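Local coordinates for protein dihydropteridine reductase (Dictyostelium discoideum, PDB 3ORF) that reduces quinonoid dihydropteridine with NADH or NADPH, regenerating the tetrahydro form, as a homodimeric short-chain dehydrogenase/reductase with a Rossmann fold, at residues F41-S46 / N57-H62. Numbering follows the deposited sequence.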
ATOM      1  N   PHE A  41      -2.582  13.812  26.909  1.00 38.42           N
ATOM      2  CA  PHE A  41      -2.549  15.239  26.679  1.00 38.66           C
ATOM      3  C   PHE A  41      -3.962  15.790  26.400  1.00 38.50           C
ATOM      4  O   PHE A  41      -4.344  16.863  26.909  1.00 38.94           O
ATOM      5  CB  PHE A  41      -1.610  15.586  25.495  1.00 38.95           C
ATOM      6  CG  PHE A  41      -1.339  17.048  25.361  1.00 40.21           C
ATOM      7  CD1 PHE A  41      -0.191  17.618  25.929  1.00 42.83           C
ATOM      8  CD2 PHE A  41      -2.269  17.891  24.707  1.00 41.12           C
ATOM      9  CE1 PHE A  41       0.045  19.061  25.813  1.00 44.40           C
ATOM     10  CE2 PHE A  41      -2.038  19.291  24.583  1.00 41.88           C
ATOM     11  CZ  PHE A  41      -0.880  19.872  25.147  1.00 42.15           C
ATOM     12  N   PHE A  42      -4.747  15.096  25.593  1.00 37.25           N
ATOM     13  CA  PHE A  42      -6.098  15.639  25.371  1.00 38.30           C
ATOM     14  C   PHE A  42      -6.927  15.682  26.632  1.00 40.14           C
ATOM     15  O   PHE A  42      -7.588  16.681  26.895  1.00 40.25           O
ATOM     16  CB  PHE A  42      -6.835  14.980  24.218  1.00 37.10           C
ATOM     17  CG  PHE A  42      -6.468  15.585  22.859  1.00 37.37           C
ATOM     18  CD1 PHE A  42      -5.141  15.478  22.354  1.00 32.37           C
ATOM     19  CD2 PHE A  42      -7.421  16.235  22.096  1.00 34.74           C
ATOM     20  CE1 PHE A  42      -4.777  16.010  21.120  1.00 31.95           C
ATOM     21  CE2 PHE A  42      -7.077  16.780  20.810  1.00 36.73           C
ATOM     22  CZ  PHE A  42      -5.735  16.702  20.340  1.00 33.69           C
ATOM     23  N   LYS A  43      -6.833  14.607  27.410  1.00 42.84           N
ATOM     24  CA  LYS A  43      -7.522  14.469  28.695  1.00 45.80           C
ATOM     25  C   LYS A  43      -7.139  15.647  29.620  1.00 47.41           C
ATOM     26  O   LYS A  43      -8.020  16.272  30.188  1.00 49.05           O
ATOM     27  CB  LYS A  43      -7.260  13.090  29.296  1.00 45.30           C
ATOM     28  CG  LYS A  43      -8.099  12.755  30.539  1.00 51.87           C
ATOM     29  CD  LYS A  43      -7.759  11.368  31.035  1.00 53.87           C
ATOM     30  CE  LYS A  43      -8.311  11.093  32.448  1.00 60.96           C
ATOM     31  NZ  LYS A  43      -8.286   9.639  32.836  1.00 61.46           N
ATOM     32  N   SER A  44      -5.861  16.044  29.649  1.00 47.23           N
ATOM     33  CA  SER A  44      -5.453  17.237  30.422  1.00 48.05           C
ATOM     34  C   SER A  44      -6.064  18.576  29.978  1.00 48.28           C
ATOM     35  O   SER A  44      -6.129  19.517  30.744  1.00 50.52           O
ATOM     36  CB  SER A  44      -3.925  17.329  30.513  1.00 47.52           C
ATOM     37  OG  SER A  44      -3.375  18.069  29.452  1.00 48.00           O
ATOM     38  N   LYS A  45      -6.515  18.676  28.741  1.00 46.75           N
ATOM     39  CA  LYS A  45      -7.140  19.906  28.234  1.00 46.55           C
ATOM     40  C   LYS A  45      -8.665  19.752  28.286  1.00 46.35           C
ATOM     41  O   LYS A  45      -9.417  20.491  27.657  1.00 47.19           O
ATOM     42  CB  LYS A  45      -6.620  20.184  26.804  1.00 45.88           C
ATOM     43  CG  LYS A  45      -5.106  20.511  26.771  1.00 46.39           C
ATOM     44  CD  LYS A  45      -4.845  21.968  27.216  1.00 52.35           C
ATOM     45  CE  LYS A  45      -3.375  22.326  27.072  1.00 53.29           C
ATOM     46  NZ  LYS A  45      -2.581  21.699  28.140  1.00 53.83           N
ATOM     47  N   SER A  46      -9.108  18.749  29.042  1.00 46.71           N
ATOM     48  CA  SER A  46     -10.522  18.486  29.278  1.00 48.13           C
ATOM     49  C   SER A  46     -11.331  18.018  28.058  1.00 47.65           C
ATOM     50  O   SER A  46     -12.518  18.254  28.016  1.00 49.02           O
ATOM     51  CB  SER A  46     -11.201  19.688  29.993  1.00 51.18           C
ATOM     52  OG  SER A  46     -10.475  20.048  31.179  1.00 53.14           O
ATOM     53  N   ASN A  57      -7.040   0.888  27.139  1.00 42.85           N
ATOM     54  CA  ASN A  57      -6.295   2.017  27.692  1.00 43.06           C
ATOM     55  C   ASN A  57      -7.134   2.577  28.807  1.00 45.23           C
ATOM     56  O   ASN A  57      -8.054   3.399  28.540  1.00 45.34           O
ATOM     57  CB  ASN A  57      -6.004   3.138  26.689  1.00 40.98           C
ATOM     58  CG  ASN A  57      -5.181   4.270  27.325  1.00 43.37           C
ATOM     59  OD1 ASN A  57      -4.649   5.142  26.617  1.00 39.46           O
ATOM     60  ND2 ASN A  57      -5.067   4.264  28.673  1.00 38.69           N
ATOM     61  N   PRO A  58      -6.847   2.138  30.060  1.00 46.64           N
ATOM     62  CA  PRO A  58      -7.786   2.432  31.162  1.00 49.16           C
ATOM     63  C   PRO A  58      -7.727   3.908  31.464  1.00 49.59           C
ATOM     64  O   PRO A  58      -8.641   4.427  31.996  1.00 51.21           O
ATOM     65  CB  PRO A  58      -7.254   1.581  32.337  1.00 50.07           C
ATOM     66  CG  PRO A  58      -5.772   1.352  32.029  1.00 48.34           C
ATOM     67  CD  PRO A  58      -5.623   1.436  30.516  1.00 46.35           C
ATOM     68  N   ASN A  59      -6.661   4.589  31.077  1.00 50.04           N
ATOM     69  CA  ASN A  59      -6.578   6.037  31.259  1.00 51.34           C
ATOM     70  C   ASN A  59      -7.574   6.814  30.385  1.00 51.14           C
ATOM     71  O   ASN A  59      -7.959   7.925  30.696  1.00 52.44           O
ATOM     72  CB  ASN A  59      -5.132   6.485  31.038  1.00 51.42           C
ATOM     73  CG  ASN A  59      -4.921   7.980  31.304  1.00 55.24           C
ATOM     74  OD1 ASN A  59      -4.466   8.721  30.419  1.00 55.46           O
ATOM     75  ND2 ASN A  59      -5.239   8.425  32.531  1.00 58.85           N
ATOM     76  N   ALA A  60      -8.029   6.220  29.299  1.00 50.55           N
ATOM     77  CA  ALA A  60      -9.002   6.884  28.463  1.00 50.57           C
ATOM     78  C   ALA A  60     -10.403   6.777  29.060  1.00 52.55           C
ATOM     79  O   ALA A  60     -10.722   5.822  29.810  1.00 52.67           O
ATOM     80  CB  ALA A  60      -8.988   6.296  27.077  1.00 49.56           C
ATOM     81  N   ASP A  61     -11.240   7.748  28.671  1.00 52.68           N
ATOM     82  CA  ASP A  61     -12.603   7.869  29.167  1.00 54.64           C
ATOM     83  C   ASP A  61     -13.450   6.749  28.599  1.00 54.08           C
ATOM     84  O   ASP A  61     -14.326   6.218  29.282  1.00 54.11           O
ATOM     85  CB  ASP A  61     -13.177   9.306  28.941  1.00 55.12           C
ATOM     86  CG  ASP A  61     -12.350  10.375  29.701  1.00 58.78           C
ATOM     87  OD1 ASP A  61     -12.021  10.155  30.909  1.00 62.02           O
ATOM     88  OD2 ASP A  61     -11.953  11.398  29.094  1.00 62.52           O
ATOM     89  N   HIS A  62     -13.172   6.371  27.359  1.00 51.73           N
ATOM     90  CA  HIS A  62     -13.787   5.178  26.829  1.00 52.44           C
ATOM     91  C   HIS A  62     -12.732   4.365  26.118  1.00 50.51           C
ATOM     92  O   HIS A  62     -11.958   4.909  25.330  1.00 48.82           O
ATOM     93  CB  HIS A  62     -14.865   5.524  25.826  1.00 53.12           C
ATOM     94  CG  HIS A  62     -16.000   6.329  26.374  1.00 57.55           C
ATOM     95  ND1 HIS A  62     -17.157   5.749  26.857  1.00 62.70           N
ATOM     96  CD2 HIS A  62     -16.189   7.669  26.446  1.00 60.24           C
ATOM     97  CE1 HIS A  62     -17.999   6.700  27.224  1.00 65.04           C
ATOM     98  NE2 HIS A  62     -17.440   7.875  26.979  1.00 65.61           N
TER
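At the surface of the Rossmann fold, Lys43 in the last turn of helix 33-44 reaches Asn59 and Asp61 in the loop that joins strand 48-53 to strand 62-65. The lysine chain is fully extended. With CG anti to the backbone N (chi1 -171°) and every later torsion near 180°, it carries its ammonium group across to the loop. There NZ donates a hydrogen bond of 2.8 Å to the backbone O of Asn59. The donor lies in the carbonyl plane, on a lone pair, with a C=O...N angle of 143°. Lys43 CD also lies against this oxygen, 3.5 Å from Asn59 O. The Asn59 side chain crosses the lysine chain at a slant, which brings its amide end beside the ammonium group.

The acceptor belongs to a type I beta turn from Asn57 to Ala60, closed by Ala60 N to Asn57 O at 2.9 Å. Asp61 flanks the lysine, with OD1 4.1 Å from Lys43 CE and 4.2 Å from Lys43 NZ. This is too long for a salt bridge. Just past the helix, Ser46 at positive phi completes a Schellman motif. Helix 213-225 packs on Phe41 and Phe42.

The charged hydrogen bond from Lys43 thus helps tie the helix end to the turn, and the nearby carboxylate probably adds a weak electrostatic pull on the ammonium group.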